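Local structure of vacuolar aminopeptidase 1 (Saccharomyces cerevisiae, 5JGF) at residues V345-N350 and Q401-K406; R260-L265 and L435-I440; S418-S421 and R426-D429; I369-D374 and V384-V389; E9-E14 and K447-G452. The protein removes N-terminal amino acids from peptides as a zinc-dependent, dodecameric vacuolar aminopeptidase and is the major cargo of the cytoplasm-to-vacuole targeting pathway. All blocks are in the same frame, centred on the assembly; numbering follows the deposited sequence.

Contact 1 of 5, residues V345-N350 and Q401-K406; sequences VNHLYN and QYFQIK
His347 and Phe403 come nearest each other, CA to CA 7.2 Å, where strands 339-347 and 400-403 of the central mixed sheet, the core of the M18 zinc-aminopeptidase domain, pass close. The two strands are not neighbours in that sheet: strands 426-434 and 369-372 lie between them, and the meeting is made by the phenyl ring against the imidazole and the His347 backbone. The rings form an offset edge-to-face aromatic pair, with the edge of the imidazole turned to the phenyl face, the centroids 5.3 Å apart and the planes at 62°. The CD2 corner of His347 leads, 3.7 Å from Phe403 CZ, while CB of His347 sits 3.8 Å from Phe403 CE2. Phe403 reaches across because its CG stands anti to the backbone N (chi1 177°), which sends the ring over to the His347 backbone; N of His347 lies over one phenyl face. His347 N and O are both buried here without a polar partner. His347 probably binds substrate, as in relatives, and its side chain is about 7 Å from those of the zinc ligands Asp262 and His438. A leucine in place of Phe403 removes the aromatic face, and the imidazole edge would probably lose that support and turn more freely on this side. His169 and Phe170 of a second subunit also meet the imidazole, so aromatic rings of two chains gather round it. His347 O lies above the phenyl plane, 3.6 Å from Phe403 CD2.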
# COMPACT_ATOMS: atom_id res chain seq x y z
N VAL D 345 -22.36 36.86 -3.91
CA VAL D 345 -21.87 36.42 -5.20
C VAL D 345 -21.93 34.90 -5.34
O VAL D 345 -21.76 34.17 -4.37
CB VAL D 345 -20.41 36.87 -5.43
CG1 VAL D 345 -20.35 38.39 -5.53
CG2 VAL D 345 -19.53 36.38 -4.28
N ASN D 346 -22.23 34.44 -6.55
CA ASN D 346 -22.26 33.01 -6.82
C ASN D 346 -21.26 32.73 -7.94
O ASN D 346 -20.50 33.63 -8.33
CB ASN D 346 -23.67 32.51 -7.17
CG ASN D 346 -24.49 33.53 -7.91
OD1 ASN D 346 -24.00 34.20 -8.81
ND2 ASN D 346 -25.76 33.64 -7.54
N HIS D 347 -21.25 31.52 -8.46
CA HIS D 347 -20.25 31.14 -9.45
C HIS D 347 -20.53 31.24 -10.94
O HIS D 347 -21.44 30.60 -11.45
CB HIS D 347 -19.79 29.71 -9.16
CG HIS D 347 -19.39 29.48 -7.73
ND1 HIS D 347 -18.20 29.94 -7.21
CD2 HIS D 347 -20.02 28.85 -6.72
CE1 HIS D 347 -18.12 29.60 -5.94
NE2 HIS D 347 -19.21 28.94 -5.61
N LEU D 348 -19.71 32.03 -11.63
CA LEU D 348 -19.82 32.14 -13.07
C LEU D 348 -19.27 30.84 -13.64
O LEU D 348 -18.36 30.24 -13.06
CB LEU D 348 -18.95 33.28 -13.61
CG LEU D 348 -19.52 34.69 -13.72
CD1 LEU D 348 -18.42 35.63 -14.21
CD2 LEU D 348 -20.70 34.69 -14.69
N TYR D 349 -19.82 30.40 -14.76
CA TYR D 349 -19.34 29.20 -15.42
C TYR D 349 -17.86 29.40 -15.75
O TYR D 349 -17.50 30.43 -16.33
CB TYR D 349 -20.12 28.98 -16.71
CG TYR D 349 -19.68 27.76 -17.50
CD1 TYR D 349 -20.03 26.48 -17.10
CD2 TYR D 349 -18.93 27.90 -18.67
CE1 TYR D 349 -19.65 25.35 -17.84
CE2 TYR D 349 -18.54 26.79 -19.42
CZ TYR D 349 -18.90 25.52 -18.99
OH TYR D 349 -18.53 24.42 -19.73
N ASN D 350 -17.01 28.45 -15.37
CA ASN D 350 -15.59 28.54 -15.70
C ASN D 350 -15.42 27.50 -16.81
O ASN D 350 -15.50 26.30 -16.56
CB ASN D 350 -14.71 28.16 -14.50
CG ASN D 350 -13.23 28.32 -14.80
OD1 ASN D 350 -12.78 28.03 -15.90
ND2 ASN D 350 -12.46 28.77 -13.80
N GLN D 401 -30.56 34.57 -14.06
CA GLN D 401 -29.83 33.34 -14.36
C GLN D 401 -29.94 32.40 -13.17
O GLN D 401 -30.43 32.79 -12.11
CB GLN D 401 -28.36 33.65 -14.63
CG GLN D 401 -28.13 34.77 -15.62
CD GLN D 401 -26.70 34.84 -16.08
OE1 GLN D 401 -26.27 34.06 -16.93
NE2 GLN D 401 -25.94 35.77 -15.50
N TYR D 402 -29.49 31.17 -13.35
CA TYR D 402 -29.56 30.16 -12.30
C TYR D 402 -28.21 29.56 -11.94
O TYR D 402 -27.34 29.41 -12.79
CB TYR D 402 -30.41 28.97 -12.73
CG TYR D 402 -31.91 29.14 -12.80
CD1 TYR D 402 -32.55 30.28 -12.33
CD2 TYR D 402 -32.69 28.11 -13.32
CE1 TYR D 402 -33.94 30.39 -12.38
CE2 TYR D 402 -34.07 28.20 -13.37
CZ TYR D 402 -34.69 29.34 -12.90
OH TYR D 402 -36.07 29.41 -12.94
N PHE D 403 -28.06 29.21 -10.66
CA PHE D 403 -26.88 28.49 -10.21
C PHE D 403 -27.30 27.48 -9.15
O PHE D 403 -27.94 27.84 -8.15
CB PHE D 403 -25.77 29.36 -9.63
CG PHE D 403 -24.60 28.55 -9.12
CD1 PHE D 403 -24.56 28.10 -7.80
CD2 PHE D 403 -23.62 28.10 -10.00
CE1 PHE D 403 -23.57 27.21 -7.37
CE2 PHE D 403 -22.62 27.21 -9.58
CZ PHE D 403 -22.60 26.77 -8.26
N GLN D 404 -26.96 26.22 -9.40
CA GLN D 404 -27.21 25.12 -8.48
C GLN D 404 -26.07 24.15 -8.72
O GLN D 404 -25.58 24.04 -9.84
CB GLN D 404 -28.56 24.44 -8.76
CG GLN D 404 -28.85 23.28 -7.78
CD GLN D 404 -30.31 22.84 -7.78
OE1 GLN D 404 -31.22 23.67 -7.76
NE2 GLN D 404 -30.53 21.53 -7.77
N ILE D 405 -25.64 23.45 -7.68
CA ILE D 405 -24.53 22.50 -7.81
C ILE D 405 -24.98 21.18 -8.43
O ILE D 405 -26.16 20.84 -8.40
CB ILE D 405 -23.89 22.17 -6.44
CG1 ILE D 405 -24.93 21.49 -5.54
CG2 ILE D 405 -23.36 23.44 -5.79
CD1 ILE D 405 -24.33 20.83 -4.30
N LYS D 406 -24.03 20.44 -9.00
CA LYS D 406 -24.35 19.14 -9.56
C LYS D 406 -24.59 18.25 -8.34
O LYS D 406 -24.08 18.54 -7.26
CB LYS D 406 -23.17 18.61 -10.38
CG LYS D 406 -22.88 19.44 -11.63
CD LYS D 406 -21.67 18.94 -12.41
CE LYS D 406 -21.90 17.54 -12.97
NZ LYS D 406 -20.78 17.12 -13.88

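Contact 2 of 5, residues R260-L265 and L435-I440; sequences RLDDRL and LSMHSI. With ZN (zinc ion), chain L; ZN (zinc ion), chain K.
The first turn of helix 261-278 faces the loop 435-440, with CA atoms of Asp262 and Met437 6.6 Å apart and those of Arg260 and Ile440 6.9 Å apart; the loop is folded by a type II turn from Ser436 to Ser439. A cis peptide bond precedes Asp263. Asp262 carries the contact as the carboxylate bridging the two zinc ions of the co-catalytic site: OD2 binds one zinc at 2.0 Å, OD1 the other at 2.0 Å. NE2 of His438 completes the link from the loop, 2.1 Å from the zinc held by OD2 of Asp262. The imidazole and carboxylate planes are only 14° apart, and Asp262 OD2 lies at the ring edge near its plane, joined to NE2 through the metal. With CG anti to the backbone N (chi1 178°), the Asp262 carboxylate extends toward the loop, where CG of Met437 packs 3.4 Å from its OD2. Water 4 also bridges both metals, and His91, Asp344 and Glu299 supply further ligands. Away from the metals, water 1 ties the backbones together, accepting from Arg260 N and donating to Ser439 O; water 2 makes weak bonds to Asp262 N and His438 N. Val345 of strand 339-347 packs on Asp262 and Met437, Gln434 of strand 426-434 touches Leu261 and Asp262, and Phe15 of helix 7-21 touches Leu261.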
# COMPACT_ATOMS: atom_id res chain seq x y z
N ARG D 260 -11.15 41.02 -3.78
CA ARG D 260 -12.23 41.11 -2.81
C ARG D 260 -13.65 41.33 -3.36
O ARG D 260 -14.44 42.05 -2.76
CB ARG D 260 -11.85 42.22 -1.81
CG ARG D 260 -10.41 42.08 -1.28
CD ARG D 260 -9.96 43.22 -0.36
NE ARG D 260 -9.80 44.50 -1.04
CZ ARG D 260 -8.69 44.90 -1.68
NH1 ARG D 260 -8.66 46.10 -2.26
NH2 ARG D 260 -7.62 44.12 -1.72
N LEU D 261 -13.97 40.69 -4.48
CA LEU D 261 -15.31 40.80 -5.07
C LEU D 261 -16.38 40.18 -4.17
O LEU D 261 -17.49 40.68 -4.07
CB LEU D 261 -15.34 40.14 -6.46
CG LEU D 261 -14.49 40.74 -7.58
CD1 LEU D 261 -14.81 40.03 -8.89
CD2 LEU D 261 -14.79 42.24 -7.71
N ASP D 262 -16.03 39.08 -3.51
CA ASP D 262 -16.94 38.39 -2.60
C ASP D 262 -16.78 39.03 -1.22
O ASP D 262 -15.73 38.87 -0.60
CB ASP D 262 -16.52 36.92 -2.54
CG ASP D 262 -17.37 36.08 -1.59
OD1 ASP D 262 -18.34 36.59 -1.02
OD2 ASP D 262 -17.06 34.88 -1.42
N ASP D 263 -17.77 39.79 -0.72
CA ASP D 263 -19.05 40.06 -1.37
C ASP D 263 -19.26 41.59 -1.52
O ASP D 263 -20.38 42.09 -1.47
CB ASP D 263 -20.17 39.43 -0.50
CG ASP D 263 -21.57 39.57 -1.10
OD1 ASP D 263 -21.71 39.55 -2.34
OD2 ASP D 263 -22.55 39.69 -0.33
N ARG D 264 -18.17 42.33 -1.70
CA ARG D 264 -18.27 43.78 -1.84
C ARG D 264 -18.89 44.14 -3.19
O ARG D 264 -19.35 45.26 -3.40
CB ARG D 264 -16.88 44.41 -1.66
CG ARG D 264 -16.43 44.30 -0.20
CD ARG D 264 -14.95 44.51 0.05
NE ARG D 264 -14.67 44.21 1.45
CZ ARG D 264 -13.48 44.31 2.04
NH1 ARG D 264 -12.43 44.72 1.34
NH2 ARG D 264 -13.34 43.99 3.32
N LEU D 265 -18.91 43.17 -4.11
CA LEU D 265 -19.52 43.39 -5.42
C LEU D 265 -21.03 43.59 -5.22
O LEU D 265 -21.62 44.56 -5.70
CB LEU D 265 -19.25 42.18 -6.33
CG LEU D 265 -19.90 42.13 -7.72
CD1 LEU D 265 -19.61 43.42 -8.50
CD2 LEU D 265 -19.36 40.92 -8.47
N LEU D 435 -16.05 34.80 -11.31
CA LEU D 435 -15.12 33.70 -11.53
C LEU D 435 -14.13 33.76 -10.38
O LEU D 435 -13.97 34.81 -9.75
CB LEU D 435 -14.35 33.90 -12.83
CG LEU D 435 -15.02 33.59 -14.17
CD1 LEU D 435 -14.14 34.10 -15.31
CD2 LEU D 435 -15.24 32.09 -14.29
N SER D 436 -13.49 32.63 -10.11
CA SER D 436 -12.44 32.57 -9.09
C SER D 436 -12.80 33.12 -7.71
O SER D 436 -12.01 33.85 -7.12
CB SER D 436 -11.21 33.31 -9.62
OG SER D 436 -10.91 32.93 -10.95
N MET D 437 -13.96 32.76 -7.20
CA MET D 437 -14.35 33.23 -5.88
C MET D 437 -13.28 32.81 -4.87
O MET D 437 -12.73 31.71 -4.96
CB MET D 437 -15.71 32.63 -5.49
CG MET D 437 -16.40 33.37 -4.36
SD MET D 437 -17.97 32.61 -3.95
CE MET D 437 -18.90 32.91 -5.45
N HIS D 438 -12.97 33.70 -3.94
CA HIS D 438 -11.97 33.49 -2.89
C HIS D 438 -10.51 33.56 -3.33
O HIS D 438 -9.61 33.30 -2.53
CB HIS D 438 -12.23 32.18 -2.14
CG HIS D 438 -13.41 32.24 -1.22
ND1 HIS D 438 -13.69 31.26 -0.29
CD2 HIS D 438 -14.38 33.18 -1.09
CE1 HIS D 438 -14.78 31.59 0.37
NE2 HIS D 438 -15.22 32.75 -0.09
N SER D 439 -10.28 33.90 -4.58
CA SER D 439 -8.91 34.07 -5.05
C SER D 439 -8.51 35.44 -4.49
O SER D 439 -9.34 36.17 -3.96
CB SER D 439 -8.85 34.13 -6.58
OG SER D 439 -7.58 34.60 -7.00
N ILE D 440 -7.24 35.80 -4.62
CA ILE D 440 -6.81 37.11 -4.15
C ILE D 440 -7.22 38.14 -5.21
O ILE D 440 -7.35 39.34 -4.92
CB ILE D 440 -5.29 37.16 -3.89
CG1 ILE D 440 -4.95 38.43 -3.10
CG2 ILE D 440 -4.52 37.10 -5.21
CD1 ILE D 440 -3.50 38.52 -2.65
ZN ZN L . -16.94 33.95 0.36
ZN ZN K . -19.81 35.66 -0.06
O HOH W 1 -10.68 38.34 -4.93
O HOH W 2 -13.45 36.99 -4.37
O HOH W 3 -20.05 34.07 -1.87
O HOH W 4 -18.91 34.20 1.05

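Contact 3 of 5, residues S418-S421 and R426-D429; sequences SLAS and RTID
Ala420 and Thr427 make nearly all of this contact, in which helix 416-423 folds back after a short turn on strand 426-434, a member of the central mixed sheet beside strand 339-347; the CA atoms of Ala420 and Thr427 are 5.4 Å apart. The van der Waals part is close: the Ala420 methyl CB lies 3.2 Å from OG1 of Thr427 and 3.6 Å from its CB, while Ala420 CA stands 3.3 Å from the same hydroxyl oxygen. It is thus the hydroxyl branch of the threonine, rather than its methyl, that is laid against the helix. With OG1 anti to the carbonyl carbon (chi1 -60°), the hydroxyl is turned to Ala420 and can also reach Ala425 O. Leu419 adds a looser touch through its backbone, C to Thr427 OG1 at 4.2 Å.

The polar part is satisfied outside the pair. Thr427 OG1 hydrogen-bonds to the backbone O of Ala425, in the turn that joins helix and strand. On the opposite strand face Arg426 forms a salt bridge to Asp382, and Arg426 NH1 bonds to Asn66 of a third subunit. Ala380 touches both Ala420 and Thr427, while Ile340 of strand 339-347 lies against Leu419 and Thr427.

The small alanine is consistent with the close approach of helix 416-423 to strand 426-434, and the buried hydroxyl spends its polarity on the connecting turn instead of on the helix.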
# COMPACT_ATOMS: atom_id res chain seq x y z
N SER D 418 -29.79 31.80 7.68
CA SER D 418 -29.77 32.44 8.99
C SER D 418 -30.81 33.56 9.06
O SER D 418 -31.60 33.62 10.00
CB SER D 418 -28.38 33.01 9.30
OG SER D 418 -27.42 31.98 9.48
N LEU D 419 -30.79 34.45 8.07
CA LEU D 419 -31.75 35.56 8.07
C LEU D 419 -33.19 35.07 7.98
O LEU D 419 -34.07 35.58 8.68
CB LEU D 419 -31.45 36.52 6.91
CG LEU D 419 -30.10 37.25 6.96
CD1 LEU D 419 -30.01 38.22 5.79
CD2 LEU D 419 -29.96 38.00 8.29
N ALA D 420 -33.44 34.07 7.14
CA ALA D 420 -34.79 33.53 6.99
C ALA D 420 -35.30 32.90 8.29
O ALA D 420 -36.45 33.11 8.68
CB ALA D 420 -34.81 32.49 5.86
N SER D 421 -34.44 32.14 8.95
CA SER D 421 -34.80 31.47 10.19
C SER D 421 -35.00 32.46 11.33
O SER D 421 -35.92 32.32 12.13
CB SER D 421 -33.72 30.46 10.58
OG SER D 421 -33.55 29.49 9.56
N ARG D 426 -39.70 35.20 4.12
CA ARG D 426 -39.29 34.53 2.90
C ARG D 426 -38.00 35.20 2.45
O ARG D 426 -37.93 36.43 2.29
CB ARG D 426 -40.38 34.64 1.83
CG ARG D 426 -39.98 34.10 0.48
CD ARG D 426 -41.20 33.77 -0.36
NE ARG D 426 -41.78 32.48 -0.02
CZ ARG D 426 -43.05 32.29 0.34
NH1 ARG D 426 -43.49 31.08 0.63
NH2 ARG D 426 -43.88 33.33 0.43
N THR D 427 -36.96 34.39 2.24
CA THR D 427 -35.66 34.90 1.85
C THR D 427 -35.20 34.26 0.54
O THR D 427 -35.37 33.06 0.33
CB THR D 427 -34.64 34.59 2.96
OG1 THR D 427 -35.06 35.23 4.17
CG2 THR D 427 -33.24 35.07 2.58
N ILE D 428 -34.62 35.08 -0.33
CA ILE D 428 -34.15 34.62 -1.62
C ILE D 428 -32.65 34.84 -1.77
O ILE D 428 -32.17 35.97 -1.68
CB ILE D 428 -34.87 35.39 -2.75
CG1 ILE D 428 -36.38 35.27 -2.54
CG2 ILE D 428 -34.47 34.83 -4.12
CD1 ILE D 428 -37.17 36.44 -3.10
N ASP D 429 -31.91 33.75 -1.97
CA ASP D 429 -30.47 33.85 -2.16
C ASP D 429 -30.17 34.05 -3.63
O ASP D 429 -30.63 33.28 -4.48
CB ASP D 429 -29.77 32.59 -1.64
CG ASP D 429 -29.44 32.66 -0.16
OD1 ASP D 429 -28.51 33.41 0.21
OD2 ASP D 429 -30.12 31.98 0.63

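Contact 4 of 5, residues I369-D374 and V384-V389; sequences ITLSLD and VGTALV
Leu371 drives its forked end against helix 383-396, overlapping Thr386 with one methyl and Val389 with the other. This is the strand-to-helix packing of a beta-alpha-beta unit, strand 369-372, helix 383-396 and strand 400-403, on one face of the central sheet; the nearest CA atoms, of Leu371 and Thr386, are 7.7 Å apart. CD2 of Leu371 meets the methyl CG2 of Thr386 at 3.7 Å, whereas CD1 rests 4.0 Å from CG1 and 4.1 Å from CG2 of Val389. Leu371 and Val389 run antiparallel alongside, and both valine methyls lie near Leu371 CD1. Val389 has CG1 anti to the backbone N (chi1 168°), which brings that methyl up to the leucine. Since Thr386 and Val389 are three residues apart, they rise from the same side of the helix, and the leucine spans them. An alanine at Leu371 is likely to open a gap between strand and helix, costing Thr386 CG2 and both Val389 methyls part of their apolar cover. Ile428 and Leu430 of strand 426-434 also touch Leu371, and Phe455 of helix 448-468 packs on Val389. The hydroxyl of Thr386 bonds back to Asp382 O, one turn earlier in the chain. Beside that bond Leu373 lies roughly perpendicular to Thr386, its CD2 3.7 Å from Thr386 OG1.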
# COMPACT_ATOMS: atom_id res chain seq x y z
N ILE D 369 -28.60 39.27 -12.82
CA ILE D 369 -28.51 38.66 -11.50
C ILE D 369 -28.65 37.14 -11.60
O ILE D 369 -29.32 36.63 -12.50
CB ILE D 369 -29.60 39.23 -10.56
CG1 ILE D 369 -29.17 39.09 -9.10
CG2 ILE D 369 -30.94 38.52 -10.81
CD1 ILE D 369 -28.06 40.05 -8.70
N THR D 370 -28.03 36.42 -10.67
CA THR D 370 -28.10 34.97 -10.66
C THR D 370 -28.78 34.47 -9.40
O THR D 370 -28.39 34.81 -8.29
CB THR D 370 -26.69 34.34 -10.77
OG1 THR D 370 -26.10 34.71 -12.02
CG2 THR D 370 -26.78 32.81 -10.69
N LEU D 371 -29.81 33.66 -9.59
CA LEU D 371 -30.55 33.09 -8.49
C LEU D 371 -29.77 31.87 -7.99
O LEU D 371 -29.33 31.04 -8.79
CB LEU D 371 -31.94 32.68 -8.98
CG LEU D 371 -33.16 32.83 -8.07
CD1 LEU D 371 -33.17 34.20 -7.39
CD2 LEU D 371 -34.40 32.64 -8.92
N SER D 372 -29.58 31.78 -6.67
CA SER D 372 -28.85 30.66 -6.08
C SER D 372 -29.88 29.66 -5.56
O SER D 372 -30.67 29.98 -4.66
CB SER D 372 -27.96 31.14 -4.94
OG SER D 372 -26.94 32.00 -5.41
N LEU D 373 -29.85 28.46 -6.12
CA LEU D 373 -30.80 27.43 -5.75
C LEU D 373 -30.12 26.19 -5.18
O LEU D 373 -29.09 25.75 -5.69
CB LEU D 373 -31.62 27.03 -6.98
CG LEU D 373 -32.36 28.16 -7.69
CD1 LEU D 373 -32.12 28.07 -9.19
CD2 LEU D 373 -33.84 28.08 -7.37
N ASP D 374 -30.71 25.64 -4.12
CA ASP D 374 -30.18 24.43 -3.49
C ASP D 374 -31.29 23.74 -2.72
O ASP D 374 -31.95 24.36 -1.88
CB ASP D 374 -29.05 24.76 -2.53
CG ASP D 374 -28.38 23.52 -2.00
OD1 ASP D 374 -27.60 22.92 -2.77
OD2 ASP D 374 -28.64 23.14 -0.84
N VAL D 384 -41.77 30.08 -4.26
CA VAL D 384 -42.46 31.37 -4.32
C VAL D 384 -41.45 32.50 -4.55
O VAL D 384 -41.68 33.40 -5.34
CB VAL D 384 -43.26 31.65 -3.03
CG1 VAL D 384 -43.80 33.08 -3.04
CG2 VAL D 384 -44.40 30.66 -2.92
N GLY D 385 -40.32 32.42 -3.85
CA GLY D 385 -39.29 33.44 -4.00
C GLY D 385 -38.72 33.45 -5.40
O GLY D 385 -38.40 34.51 -5.94
N THR D 386 -38.59 32.27 -6.00
CA THR D 386 -38.07 32.17 -7.35
C THR D 386 -39.05 32.85 -8.30
O THR D 386 -38.67 33.64 -9.16
CB THR D 386 -37.89 30.69 -7.77
OG1 THR D 386 -36.88 30.08 -6.95
CG2 THR D 386 -37.46 30.59 -9.23
N ALA D 387 -40.34 32.54 -8.12
CA ALA D 387 -41.38 33.13 -8.96
C ALA D 387 -41.41 34.64 -8.80
O ALA D 387 -41.56 35.38 -9.78
CB ALA D 387 -42.74 32.53 -8.59
N LEU D 388 -41.28 35.12 -7.56
CA LEU D 388 -41.30 36.55 -7.29
C LEU D 388 -40.17 37.28 -8.00
O LEU D 388 -40.39 38.33 -8.60
CB LEU D 388 -41.22 36.81 -5.79
CG LEU D 388 -41.21 38.29 -5.39
CD1 LEU D 388 -41.97 38.48 -4.10
CD2 LEU D 388 -39.78 38.79 -5.27
N VAL D 389 -38.96 36.72 -7.94
CA VAL D 389 -37.82 37.35 -8.60
C VAL D 389 -37.97 37.32 -10.12
O VAL D 389 -37.62 38.28 -10.80
CB VAL D 389 -36.49 36.65 -8.19
CG1 VAL D 389 -35.36 37.10 -9.11
CG2 VAL D 389 -36.16 36.99 -6.75

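Contact 5 of 5, residues E9-E14 and K447-G452; sequences EDIAQE and KDVGLG
Ile11 of helix 7-21 provides the close-packed part, set against Val449 and Gly450 in the first turn of helix 448-468; the CA atoms of Ile11 and Gly450 are 6.2 Å apart. Its two branches divide the work. CG1 extends anti to the backbone N (chi1 -166°) and meets CG1 of Val449 at 3.9 Å, the side chains crossing at a slant, while CG2 lies on the bare backbone of Gly450, 3.8 Å from both CA and N. The lack of a side chain at Gly450 suits this approach: a CB there would fall a tight 3.5 Å from Ile11 CG2. Val449 CG1 also comes within 4.1 Å of the backbone O of Ile11.

The other side is loose. Glu9, Asp10, Gln13 and Glu14 are exposed to solvent, and so is Lys447, whose charged end makes a cation-pi interaction with Tyr8. The contact is apolar and lies away from the zinc site. It joins the beginning of the chain to its final helix. Phe268 of helix 261-278 packs on both Ile11 and Val449, Leu265 of that helix and Phe15 of helix 7-21 add to the cover of Val449, and a small apolar cluster thus binds three helices.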
# COMPACT_ATOMS: atom_id res chain seq x y z
N GLU D 9 -20.15 51.54 -17.91
CA GLU D 9 -18.70 51.71 -17.86
C GLU D 9 -18.30 52.58 -16.68
O GLU D 9 -17.34 52.29 -15.97
CB GLU D 9 -18.21 52.34 -19.16
CG GLU D 9 -18.10 51.37 -20.32
CD GLU D 9 -18.12 52.08 -21.66
OE1 GLU D 9 -17.79 53.28 -21.69
OE2 GLU D 9 -18.47 51.46 -22.70
N ASP D 10 -19.05 53.66 -16.47
CA ASP D 10 -18.77 54.58 -15.38
C ASP D 10 -18.96 53.91 -14.02
O ASP D 10 -18.11 54.04 -13.14
CB ASP D 10 -19.68 55.81 -15.47
CG ASP D 10 -19.34 56.71 -16.65
OD1 ASP D 10 -18.21 56.59 -17.18
OD2 ASP D 10 -20.18 57.54 -17.04
N ILE D 11 -20.05 53.18 -13.86
CA ILE D 11 -20.28 52.52 -12.58
C ILE D 11 -19.23 51.42 -12.35
O ILE D 11 -18.83 51.17 -11.21
CB ILE D 11 -21.71 51.93 -12.49
CG1 ILE D 11 -22.03 51.56 -11.04
CG2 ILE D 11 -21.85 50.72 -13.38
CD1 ILE D 11 -21.94 52.73 -10.08
N ALA D 12 -18.78 50.78 -13.42
CA ALA D 12 -17.76 49.74 -13.31
C ALA D 12 -16.48 50.38 -12.77
O ALA D 12 -15.81 49.81 -11.91
CB ALA D 12 -17.49 49.11 -14.68
N GLN D 13 -16.15 51.57 -13.27
CA GLN D 13 -14.96 52.28 -12.82
C GLN D 13 -15.12 52.74 -11.38
O GLN D 13 -14.16 52.70 -10.60
CB GLN D 13 -14.68 53.49 -13.71
CG GLN D 13 -14.05 53.16 -15.06
CD GLN D 13 -12.77 52.36 -14.93
OE1 GLN D 13 -11.90 52.68 -14.12
NE2 GLN D 13 -12.65 51.31 -15.73
N GLU D 14 -16.32 53.19 -11.02
CA GLU D 14 -16.57 53.64 -9.65
C GLU D 14 -16.35 52.46 -8.71
O GLU D 14 -15.79 52.62 -7.62
CB GLU D 14 -18.00 54.16 -9.49
CG GLU D 14 -18.25 55.53 -10.10
CD GLU D 14 -17.35 56.61 -9.51
OE1 GLU D 14 -17.14 56.61 -8.28
OE2 GLU D 14 -16.87 57.46 -10.29
N LYS D 447 -20.06 44.57 -17.28
CA LYS D 447 -21.41 45.13 -17.22
C LYS D 447 -22.20 44.68 -15.98
O LYS D 447 -23.25 45.22 -15.67
CB LYS D 447 -22.23 44.71 -18.45
CG LYS D 447 -22.00 45.48 -19.74
CD LYS D 447 -23.16 45.26 -20.72
CE LYS D 447 -24.49 45.70 -20.09
NZ LYS D 447 -25.60 45.71 -21.09
N ASP D 448 -21.68 43.67 -15.29
CA ASP D 448 -22.39 43.13 -14.13
C ASP D 448 -22.62 44.03 -12.93
O ASP D 448 -23.64 43.88 -12.24
CB ASP D 448 -21.73 41.81 -13.72
CG ASP D 448 -22.11 40.67 -14.67
OD1 ASP D 448 -21.22 39.92 -15.12
OD2 ASP D 448 -23.31 40.54 -14.96
N VAL D 449 -21.72 44.96 -12.66
CA VAL D 449 -21.95 45.88 -11.54
C VAL D 449 -23.22 46.67 -11.87
O VAL D 449 -24.14 46.77 -11.06
CB VAL D 449 -20.77 46.87 -11.36
CG1 VAL D 449 -21.11 47.89 -10.29
CG2 VAL D 449 -19.51 46.10 -10.97
N GLY D 450 -23.27 47.21 -13.09
CA GLY D 450 -24.42 47.98 -13.52
C GLY D 450 -25.71 47.17 -13.59
O GLY D 450 -26.77 47.65 -13.19
N LEU D 451 -25.62 45.94 -14.09
CA LEU D 451 -26.81 45.10 -14.19
C LEU D 451 -27.31 44.77 -12.78
O LEU D 451 -28.51 44.62 -12.56
CB LEU D 451 -26.49 43.82 -14.97
CG LEU D 451 -26.20 44.04 -16.46
CD1 LEU D 451 -25.68 42.76 -17.08
CD2 LEU D 451 -27.47 44.50 -17.18
N GLY D 452 -26.38 44.65 -11.84
CA GLY D 452 -26.74 44.35 -10.46
C GLY D 452 -27.49 45.52 -9.85
O GLY D 452 -28.56 45.35 -9.26

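Overall arrangement
Contacts 1 to 4 are buried; contact 5 is only partly so, with Glu9, Asp10, Gln13, Glu14 and Lys447 exposed. Contact 2 alone is held by metal coordination. It touches contact 1, where Met437 CE packs on His347, making the two adjoining parts of one active-site region that a second subunit also reaches. Contacts 1, 3 and 4 share the central sheet: strand 369-372 of contact 4 lies between strand 426-434 of contact 3 and strand 400-403 of contact 1, and all three touch a third subunit. Their chemistry shifts from aromatic to methyl-hydroxyl to aliphatic. Contact 5 meets contact 2 through Val449 and Leu265, joining helices 7-21 and 448-468 to helix 261-278, which carries Asp262.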